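Local coordinates for Lmo1499 protein (Listeria monocytogenes, PDB 4IIW) that probably acts as a membrane-anchored lytic endotransglycosylase that cleaves nascent peptidoglycan strands to end their elongation, at residues 171-179 with 296-305; 255-266 with 280-291. One frame throughout, in Å; residues are numbered along the deposited sequence.

Both contacts belong to one YceG-like family region, and they differ in depth. Contact 1 is buried near the centre of the chain, where two largely irregular segments meet by one amide hydrogen bond, a bridging water and proline and glycine packing. Contact 2 lies farther out and is only partly buried: it fastens a helix and the loop leading into it to a second loop with several direct bonds, leaving polar side chains toward the surface. The two join where Glu-173 of contact 1 probably hydrogen-bonds the hydroxyl of Tyr-264 in helix 259-265, and where Ile-297 packs on Pro-260 and Thr-261. Both contacts approach Glu-232, predicted to be important for catalysis; Thr-258 of contact 2 bonds to it directly.

Contact 1 (171-179 with 296-305); sequences PLEGYLYPA and PISNSGDSSM
Pro-296 sets its ring against the turn of 171-179: its CG lies 3.6 Å from Glu-173 O and its CB 4.0 Å from Gly-174 CA. In return Glu-173 CG rests 3.3 Å from Pro-296 O, while OE2 of its carboxylate accepts from Leu-119 N and OE1 hydrogen-bonds the hydroxyl of Tyr-264. Gly-174 is the third residue of a type II beta turn, where its positive phi of 93° suits glycine. Its bare CA lies against the proline and lets Ser-298 O come within 3.3 Å of Gly-174 CA in a CA-H...O contact.

Asn-299 provides the direct hydrogen bond. With its CG held between backbone N and carbonyl carbon (chi1 58°), the amide reaches into 171-179, and ND2 donates to Leu-176 O at 3.0 Å, almost straight at 167° and in the amide plane. Its OD1 accepts from Tyr-117 N, so both ends of the amide are used. Ser-300 N donates to a water that gives a weak bond to Gly-174 O, while Ser-300 O lies 3.5 Å from Pro-178 CG. Asp-302 turns its OD1 to the hydroxyl of Tyr-208, and selenomethionine Met-305 brings CE to the edge of the Tyr-177 ring, 4.2 Å from CE1.

Asparagine thus satisfies buried backbone groups without charge: one amide ties 171-179 and the chain at Tyr-117 to the loop leading into helix 302-309, and its two occupied ends fix its rotation.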
loop_
_atom_site.group_PDB
_atom_site.type_symbol
_atom_site.label_atom_id
_atom_site.label_comp_id
_atom_site.label_asym_id
_atom_site.label_seq_id
_atom_site.Cartn_x
_atom_site.Cartn_y
_atom_site.Cartn_z
ATOM N N PRO B 171 -1.439 -4.758 56.742
ATOM C CA PRO B 171 -1.263 -5.781 57.763
ATOM C C PRO B 171 -0.417 -7.018 57.407
ATOM O O PRO B 171 0.415 -7.413 58.210
ATOM C CB PRO B 171 -2.695 -6.180 58.081
ATOM C CG PRO B 171 -3.459 -4.933 57.848
ATOM C CD PRO B 171 -2.840 -4.314 56.659
ATOM N N LEU B 172 -0.613 -7.601 56.225
ATOM C CA LEU B 172 0.098 -8.836 55.851
ATOM C C LEU B 172 1.409 -8.600 55.106
ATOM O O LEU B 172 2.035 -9.544 54.598
ATOM C CB LEU B 172 -0.830 -9.765 55.048
ATOM C CG LEU B 172 -2.100 -10.211 55.800
ATOM C CD1 LEU B 172 -3.055 -10.947 54.876
ATOM C CD2 LEU B 172 -1.772 -11.096 56.989
ATOM N N GLU B 173 1.852 -7.355 55.044
ATOM C CA GLU B 173 3.113 -7.066 54.371
ATOM C C GLU B 173 4.162 -7.930 55.048
ATOM O O GLU B 173 4.291 -7.908 56.259
ATOM C CB GLU B 173 3.470 -5.582 54.483
ATOM C CG GLU B 173 4.604 -5.168 53.581
ATOM C CD GLU B 173 4.197 -5.079 52.109
ATOM O OE1 GLU B 173 3.427 -4.159 51.739
ATOM O OE2 GLU B 173 4.681 -5.908 51.313
ATOM N N GLY B 174 4.857 -8.738 54.273
ATOM C CA GLY B 174 5.914 -9.617 54.788
ATOM C C GLY B 174 5.492 -11.030 55.150
ATOM O O GLY B 174 6.338 -11.903 55.361
ATOM N N TYR B 175 4.185 -11.271 55.203
ATOM C CA TYR B 175 3.656 -12.583 55.604
ATOM C C TYR B 175 3.314 -13.555 54.464
ATOM O O TYR B 175 2.902 -14.674 54.705
ATOM C CB TYR B 175 2.465 -12.383 56.525
ATOM C CG TYR B 175 2.847 -11.851 57.875
ATOM C CD1 TYR B 175 3.015 -10.485 58.097
ATOM C CD2 TYR B 175 3.033 -12.709 58.944
ATOM C CE1 TYR B 175 3.360 -9.999 59.360
ATOM C CE2 TYR B 175 3.380 -12.230 60.207
ATOM C CZ TYR B 175 3.535 -10.881 60.414
ATOM O OH TYR B 175 3.876 -10.436 61.684
ATOM N N LEU B 176 3.509 -13.130 53.225
ATOM C CA LEU B 176 3.299 -14.001 52.058
ATOM C C LEU B 176 4.680 -14.506 51.604
ATOM O O LEU B 176 5.459 -13.772 51.009
ATOM C CB LEU B 176 2.574 -13.235 50.955
ATOM C CG LEU B 176 1.090 -12.946 51.233
ATOM C CD1 LEU B 176 0.857 -12.336 52.579
ATOM C CD2 LEU B 176 0.528 -12.063 50.131
ATOM N N TYR B 177 4.964 -15.772 51.890
ATOM C CA TYR B 177 6.285 -16.364 51.650
ATOM C C TYR B 177 6.680 -16.439 50.179
ATOM O O TYR B 177 5.834 -16.701 49.317
ATOM C CB TYR B 177 6.311 -17.778 52.263
ATOM C CG TYR B 177 7.689 -18.371 52.467
ATOM C CD1 TYR B 177 8.493 -17.965 53.539
ATOM C CD2 TYR B 177 8.191 -19.364 51.611
ATOM C CE1 TYR B 177 9.772 -18.501 53.736
ATOM C CE2 TYR B 177 9.477 -19.918 51.817
ATOM C CZ TYR B 177 10.250 -19.477 52.877
ATOM O OH TYR B 177 11.504 -19.997 53.080
ATOM N N PRO B 178 7.972 -16.203 49.883
ATOM C CA PRO B 178 8.443 -16.343 48.525
ATOM C C PRO B 178 8.716 -17.817 48.187
ATOM O O PRO B 178 9.516 -18.461 48.836
ATOM C CB PRO B 178 9.730 -15.514 48.500
ATOM C CG PRO B 178 10.199 -15.463 49.875
ATOM C CD PRO B 178 9.036 -15.722 50.784
ATOM N N ALA B 179 8.025 -18.322 47.176
ATOM C CA ALA B 179 8.136 -19.697 46.718
ATOM C C ALA B 179 7.344 -19.812 45.418
ATOM O O ALA B 179 6.851 -18.812 44.888
ATOM C CB ALA B 179 7.583 -20.663 47.770
ATOM N N PRO B 296 7.184 -5.187 58.452
ATOM C CA PRO B 296 8.083 -5.461 57.341
ATOM C C PRO B 296 7.749 -4.617 56.131
ATOM O O PRO B 296 6.607 -4.142 56.015
ATOM C CB PRO B 296 7.787 -6.933 57.013
ATOM C CG PRO B 296 7.237 -7.491 58.270
ATOM C CD PRO B 296 6.496 -6.403 58.918
ATOM N N ILE B 297 8.726 -4.454 55.235
ATOM C CA ILE B 297 8.532 -3.705 53.988
ATOM C C ILE B 297 8.552 -4.623 52.750
ATOM O O ILE B 297 8.515 -4.152 51.607
ATOM C CB ILE B 297 9.579 -2.605 53.816
ATOM C CG1 ILE B 297 10.991 -3.201 53.733
ATOM C CG2 ILE B 297 9.462 -1.618 54.957
ATOM C CD1 ILE B 297 12.073 -2.182 53.283
ATOM N N SER B 298 8.624 -5.930 52.989
ATOM C CA SER B 298 8.634 -6.921 51.918
ATOM C C SER B 298 8.746 -8.293 52.554
ATOM O O SER B 298 8.802 -8.391 53.771
ATOM C CB SER B 298 9.842 -6.716 50.997
ATOM O OG SER B 298 11.029 -7.058 51.684
ATOM N N ASN B 299 8.774 -9.345 51.738
ATOM C CA ASN B 299 9.014 -10.693 52.256
ATOM C C ASN B 299 10.531 -10.945 52.215
ATOM O O ASN B 299 11.268 -10.121 51.694
ATOM C CB ASN B 299 8.208 -11.763 51.514
ATOM C CG ASN B 299 8.478 -11.789 50.038
ATOM O OD1 ASN B 299 9.405 -11.137 49.536
ATOM N ND2 ASN B 299 7.673 -12.556 49.325
ATOM N N SER B 300 10.984 -12.068 52.763
ATOM C CA SER B 300 12.413 -12.350 52.884
ATOM C C SER B 300 12.781 -13.784 52.584
ATOM O O SER B 300 11.981 -14.691 52.783
ATOM C CB SER B 300 12.861 -12.071 54.323
ATOM O OG SER B 300 12.604 -10.737 54.717
ATOM N N GLY B 301 14.018 -13.969 52.116
ATOM C CA GLY B 301 14.582 -15.295 51.820
ATOM C C GLY B 301 15.220 -15.841 53.084
ATOM O O GLY B 301 15.395 -15.114 54.051
ATOM N N ASP B 302 15.565 -17.122 53.096
ATOM C CA ASP B 302 16.168 -17.712 54.289
ATOM C C ASP B 302 17.439 -16.997 54.675
ATOM O O ASP B 302 17.730 -16.812 55.863
ATOM C CB ASP B 302 16.444 -19.188 54.082
ATOM C CG ASP B 302 15.195 -20.017 54.186
ATOM O OD1 ASP B 302 14.580 -20.021 55.279
ATOM O OD2 ASP B 302 14.837 -20.680 53.187
ATOM N N SER B 303 18.196 -16.590 53.669
ATOM C CA SER B 303 19.433 -15.889 53.914
ATOM C C SER B 303 19.207 -14.715 54.886
ATOM O O SER B 303 19.868 -14.606 55.916
ATOM C CB SER B 303 20.017 -15.400 52.597
ATOM O OG SER B 303 21.277 -14.808 52.826
ATOM N N SER B 304 18.256 -13.855 54.557
ATOM C CA SER B 304 17.946 -12.712 55.407
ATOM C C SER B 304 17.395 -13.119 56.760
ATOM O O SER B 304 17.722 -12.499 57.776
ATOM C CB SER B 304 16.970 -11.778 54.715
ATOM O OG SER B 304 17.621 -11.125 53.643
HETATM N N MSE B 305 16.559 -14.146 56.791
HETATM C CA MSE B 305 16.011 -14.600 58.057
HETATM C C MSE B 305 17.123 -15.064 59.000
HETATM O O MSE B 305 17.109 -14.693 60.166
HETATM C CB MSE B 305 14.937 -15.658 57.840
HETATM C CG MSE B 305 13.648 -15.060 57.313
HETATM SE SE MSE B 305 12.309 -16.392 56.948
HETATM C CE MSE B 305 10.937 -15.233 56.189
HETATM O O HOH W 1 9.262 -13.425 54.403
#

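Contact 2 (255-266 with 280-291); sequences RLQTDPTVLYAL and VDSPYNTYKNNG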
loop_
_atom_site.group_PDB
_atom_site.type_symbol
_atom_site.label_atom_id
_atom_site.label_comp_id
_atom_site.label_asym_id
_atom_site.label_seq_id
_atom_site.Cartn_x
_atom_site.Cartn_y
_atom_site.Cartn_z
ATOM N N ARG B 255 19.090 6.068 64.596
ATOM C CA ARG B 255 18.042 5.698 63.636
ATOM C C ARG B 255 18.645 4.806 62.554
ATOM O O ARG B 255 19.828 4.935 62.245
ATOM C CB ARG B 255 17.410 6.939 63.026
ATOM C CG ARG B 255 16.738 7.804 64.059
ATOM C CD ARG B 255 16.161 9.042 63.471
ATOM N NE ARG B 255 15.629 9.876 64.533
ATOM C CZ ARG B 255 15.130 11.093 64.357
ATOM N NH1 ARG B 255 15.090 11.636 63.147
ATOM N NH2 ARG B 255 14.675 11.773 65.401
ATOM N N LEU B 256 17.848 3.897 61.992
ATOM C CA LEU B 256 18.363 2.953 60.981
ATOM C C LEU B 256 18.696 3.612 59.637
ATOM O O LEU B 256 19.582 3.141 58.930
ATOM C CB LEU B 256 17.399 1.787 60.789
ATOM C CG LEU B 256 17.054 1.012 62.068
ATOM C CD1 LEU B 256 16.121 -0.144 61.743
ATOM C CD2 LEU B 256 18.305 0.518 62.801
ATOM N N GLN B 257 17.988 4.692 59.293
ATOM C CA GLN B 257 18.240 5.447 58.050
ATOM C C GLN B 257 18.440 4.549 56.821
ATOM O O GLN B 257 19.412 4.709 56.081
ATOM C CB GLN B 257 19.458 6.371 58.231
ATOM C CG GLN B 257 19.242 7.506 59.249
ATOM C CD GLN B 257 20.494 8.328 59.522
ATOM O OE1 GLN B 257 21.613 7.874 59.296
ATOM N NE2 GLN B 257 20.305 9.540 60.038
ATOM N N THR B 258 17.511 3.619 56.609
ATOM C CA THR B 258 17.592 2.702 55.483
ATOM C C THR B 258 16.592 3.147 54.397
ATOM O O THR B 258 15.382 3.223 54.648
ATOM C CB THR B 258 17.374 1.224 55.941
ATOM O OG1 THR B 258 17.594 0.329 54.845
ATOM C CG2 THR B 258 15.993 1.006 56.503
ATOM N N ASP B 259 17.124 3.450 53.200
ATOM C CA ASP B 259 16.339 3.962 52.049
ATOM C C ASP B 259 15.127 3.145 51.671
ATOM O O ASP B 259 14.054 3.705 51.446
ATOM C CB ASP B 259 17.217 4.123 50.788
ATOM C CG ASP B 259 18.194 5.279 50.892
ATOM O OD1 ASP B 259 18.282 5.903 51.973
ATOM O OD2 ASP B 259 18.883 5.561 49.888
ATOM N N PRO B 260 15.290 1.818 51.570
ATOM C CA PRO B 260 14.146 1.005 51.220
ATOM C C PRO B 260 12.913 1.276 52.079
ATOM O O PRO B 260 11.785 1.132 51.578
ATOM C CB PRO B 260 14.659 -0.418 51.440
ATOM C CG PRO B 260 16.080 -0.346 51.108
ATOM C CD PRO B 260 16.528 1.013 51.624
ATOM N N THR B 261 13.105 1.647 53.350
ATOM C CA THR B 261 11.954 1.922 54.210
ATOM C C THR B 261 11.316 3.234 53.788
ATOM O O THR B 261 10.100 3.390 53.882
ATOM C CB THR B 261 12.282 1.921 55.737
ATOM O OG1 THR B 261 13.155 3.009 56.079
ATOM C CG2 THR B 261 12.891 0.578 56.158
ATOM N N VAL B 262 12.136 4.175 53.319
ATOM C CA VAL B 262 11.614 5.445 52.821
ATOM C C VAL B 262 10.791 5.194 51.541
ATOM O O VAL B 262 9.674 5.700 51.396
ATOM C CB VAL B 262 12.742 6.459 52.549
ATOM C CG1 VAL B 262 12.206 7.666 51.778
ATOM C CG2 VAL B 262 13.388 6.879 53.851
ATOM N N LEU B 263 11.340 4.400 50.626
ATOM C CA LEU B 263 10.641 4.081 49.387
ATOM C C LEU B 263 9.330 3.359 49.687
ATOM O O LEU B 263 8.304 3.641 49.069
ATOM C CB LEU B 263 11.517 3.230 48.453
ATOM C CG LEU B 263 12.806 3.864 47.910
ATOM C CD1 LEU B 263 13.558 2.862 47.056
ATOM C CD2 LEU B 263 12.531 5.155 47.120
ATOM N N TYR B 264 9.357 2.429 50.637
ATOM C CA TYR B 264 8.146 1.715 50.993
ATOM C C TYR B 264 7.120 2.684 51.589
ATOM O O TYR B 264 5.920 2.554 51.337
ATOM C CB TYR B 264 8.427 0.569 51.948
ATOM C CG TYR B 264 7.174 -0.178 52.306
ATOM C CD1 TYR B 264 6.640 -1.132 51.440
ATOM C CD2 TYR B 264 6.501 0.083 53.497
ATOM C CE1 TYR B 264 5.475 -1.821 51.757
ATOM C CE2 TYR B 264 5.334 -0.596 53.818
ATOM C CZ TYR B 264 4.828 -1.546 52.947
ATOM O OH TYR B 264 3.683 -2.208 53.272
ATOM N N ALA B 265 7.597 3.656 52.363
ATOM C CA ALA B 265 6.731 4.677 52.953
ATOM C C ALA B 265 5.938 5.399 51.864
ATOM O O ALA B 265 4.743 5.666 52.034
ATOM C CB ALA B 265 7.556 5.678 53.747
ATOM N N LEU B 266 6.608 5.708 50.752
ATOM C CA LEU B 266 5.976 6.387 49.615
ATOM C C LEU B 266 5.211 5.425 48.708
ATOM O O LEU B 266 4.645 5.851 47.696
ATOM C CB LEU B 266 7.028 7.089 48.765
ATOM C CG LEU B 266 7.843 8.220 49.390
ATOM C CD1 LEU B 266 8.919 8.631 48.424
ATOM C CD2 LEU B 266 6.969 9.411 49.757
ATOM N N VAL B 280 9.556 12.629 54.008
ATOM C CA VAL B 280 8.184 12.075 54.066
ATOM C C VAL B 280 7.706 11.718 55.477
ATOM O O VAL B 280 8.394 11.013 56.221
ATOM C CB VAL B 280 8.038 10.826 53.212
ATOM C CG1 VAL B 280 8.962 9.730 53.715
ATOM C CG2 VAL B 280 6.596 10.355 53.247
ATOM N N ASP B 281 6.511 12.197 55.821
ATOM C CA ASP B 281 5.926 11.974 57.143
ATOM C C ASP B 281 5.288 10.606 57.188
ATOM O O ASP B 281 4.221 10.412 56.626
ATOM C CB ASP B 281 4.876 13.059 57.457
ATOM C CG ASP B 281 4.269 12.918 58.856
ATOM O OD1 ASP B 281 4.732 12.054 59.635
ATOM O OD2 ASP B 281 3.328 13.683 59.179
ATOM N N SER B 282 5.949 9.661 57.854
ATOM C CA SER B 282 5.455 8.278 57.961
ATOM C C SER B 282 6.234 7.493 59.007
ATOM O O SER B 282 7.460 7.586 59.061
ATOM C CB SER B 282 5.575 7.538 56.618
ATOM O OG SER B 282 5.213 6.165 56.741
ATOM N N PRO B 283 5.530 6.698 59.824
ATOM C CA PRO B 283 6.229 5.906 60.824
ATOM C C PRO B 283 7.242 4.943 60.185
ATOM O O PRO B 283 8.168 4.496 60.856
ATOM C CB PRO B 283 5.108 5.139 61.512
ATOM C CG PRO B 283 3.878 5.894 61.213
ATOM C CD PRO B 283 4.072 6.519 59.894
ATOM N N TYR B 284 7.059 4.622 58.905
ATOM C CA TYR B 284 7.993 3.747 58.199
ATOM C C TYR B 284 9.328 4.429 57.849
ATOM O O TYR B 284 10.319 3.744 57.568
ATOM C CB TYR B 284 7.330 3.164 56.946
ATOM C CG TYR B 284 6.434 1.997 57.280
ATOM C CD1 TYR B 284 5.141 2.197 57.743
ATOM C CD2 TYR B 284 6.896 0.699 57.165
ATOM C CE1 TYR B 284 4.330 1.138 58.076
ATOM C CE2 TYR B 284 6.086 -0.378 57.490
ATOM C CZ TYR B 284 4.797 -0.150 57.951
ATOM O OH TYR B 284 3.989 -1.211 58.274
ATOM N N ASN B 285 9.344 5.764 57.867
ATOM C CA ASN B 285 10.542 6.533 57.564
ATOM C C ASN B 285 11.599 6.429 58.668
ATOM O O ASN B 285 11.526 7.133 59.699
ATOM C CB ASN B 285 10.169 7.991 57.363
ATOM C CG ASN B 285 11.345 8.835 57.013
ATOM O OD1 ASN B 285 12.464 8.330 56.921
ATOM N ND2 ASN B 285 11.114 10.137 56.811
ATOM N N THR B 286 12.599 5.578 58.438
ATOM C CA THR B 286 13.655 5.351 59.428
ATOM C C THR B 286 14.699 6.461 59.495
ATOM O O THR B 286 15.666 6.356 60.242
ATOM C CB THR B 286 14.336 4.003 59.229
ATOM O OG1 THR B 286 14.854 3.919 57.891
ATOM C CG2 THR B 286 13.329 2.870 59.479
ATOM N N TYR B 287 14.515 7.509 58.696
ATOM C CA TYR B 287 15.352 8.696 58.789
ATOM C C TYR B 287 14.756 9.643 59.832
ATOM O O TYR B 287 15.479 10.431 60.438
ATOM C CB TYR B 287 15.456 9.411 57.446
ATOM C CG TYR B 287 16.472 8.809 56.513
ATOM C CD1 TYR B 287 16.181 7.670 55.775
ATOM C CD2 TYR B 287 17.730 9.388 56.364
ATOM C CE1 TYR B 287 17.114 7.119 54.921
ATOM C CE2 TYR B 287 18.670 8.848 55.506
ATOM C CZ TYR B 287 18.358 7.711 54.789
ATOM O OH TYR B 287 19.292 7.162 53.940
ATOM N N LYS B 288 13.439 9.550 60.038
ATOM C CA LYS B 288 12.722 10.408 60.995
ATOM C C LYS B 288 12.244 9.734 62.281
ATOM O O LYS B 288 11.727 10.392 63.149
ATOM C CB LYS B 288 11.518 11.073 60.315
ATOM C CG LYS B 288 11.908 12.232 59.403
ATOM C CD LYS B 288 10.713 13.131 59.086
ATOM C CE LYS B 288 11.147 14.413 58.360
ATOM N NZ LYS B 288 12.052 15.296 59.160
ATOM N N ASN B 289 12.420 8.431 62.403
ATOM C CA ASN B 289 11.953 7.701 63.581
ATOM C C ASN B 289 12.979 6.712 64.041
ATOM O O ASN B 289 13.632 6.078 63.208
ATOM C CB ASN B 289 10.700 6.911 63.221
ATOM C CG ASN B 289 9.547 7.794 62.835
ATOM O OD1 ASN B 289 8.978 8.468 63.673
ATOM N ND2 ASN B 289 9.177 7.768 61.571
ATOM N N ASN B 290 13.133 6.566 65.352
ATOM C CA ASN B 290 14.040 5.558 65.871
ATOM C C ASN B 290 13.352 4.193 65.866
ATOM O O ASN B 290 12.133 4.103 65.700
ATOM C CB ASN B 290 14.519 5.910 67.268
ATOM C CG ASN B 290 15.425 7.133 67.281
ATOM O OD1 ASN B 290 14.961 8.279 67.330
ATOM N ND2 ASN B 290 16.731 6.887 67.275
ATOM N N GLY B 291 14.133 3.127 66.018
ATOM C CA GLY B 291 13.582 1.771 66.061
ATOM C C GLY B 291 13.341 1.183 64.686
ATOM O O GLY B 291 13.761 1.731 63.669
HETATM O O HOH W 2 14.937 3.948 62.754
HETATM O O HOH W 3 17.907 10.646 60.568
#
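Gln-257 and Tyr-287 pass with their CA atoms 4.4 Å apart, where the loop leading into helix 259-265 runs beside the loop 280-291 and Gln-257 N donates to Thr-286 O at 3.0 Å, from above the carbonyl plane. Thr-286 also uses its hydroxyl twice: OG1 accepts from Thr-258 N at 3.0 Å and donates to Thr-261 OG1, which in turn donates to Thr-258 O. In Thr-286, OG1 stands between backbone N and carbonyl carbon (chi1 56°), aimed at these partners; a hydroxyl suits the place because it can accept and donate at once.

Gln-257 lies across one face of the Tyr-287 ring, its CB 3.8 Å from the centroid in a CH-pi contact; the tyrosine hydroxyl donates to Asp-259 OD1. Asn-285 OD1 closes an Asx turn on Tyr-287 N, steadying the chain that carries the ring. Toward the surface, the extended Arg-255 sends NH1 to Tyr-287 O (3.0 Å) and NE to Asn-290 OD1 (3.3 Å), both near the guanidinium plane.

Helix 259-265 and Leu-266 just after it pack by apolar groups. Ala-265 is small enough to bring its CB to 4.1 Å from Tyr-284 CB, Leu-266 CD2 meets Val-280 CG2 at 3.6 Å, and the rings of Tyr-264 and Tyr-284 meet obliquely, planes 54° apart.

With its backbone N and O both held, Thr-258 hydrogen-bonds Glu-232 OE2 through OG1, consistent with second-shell support of the predicted active site.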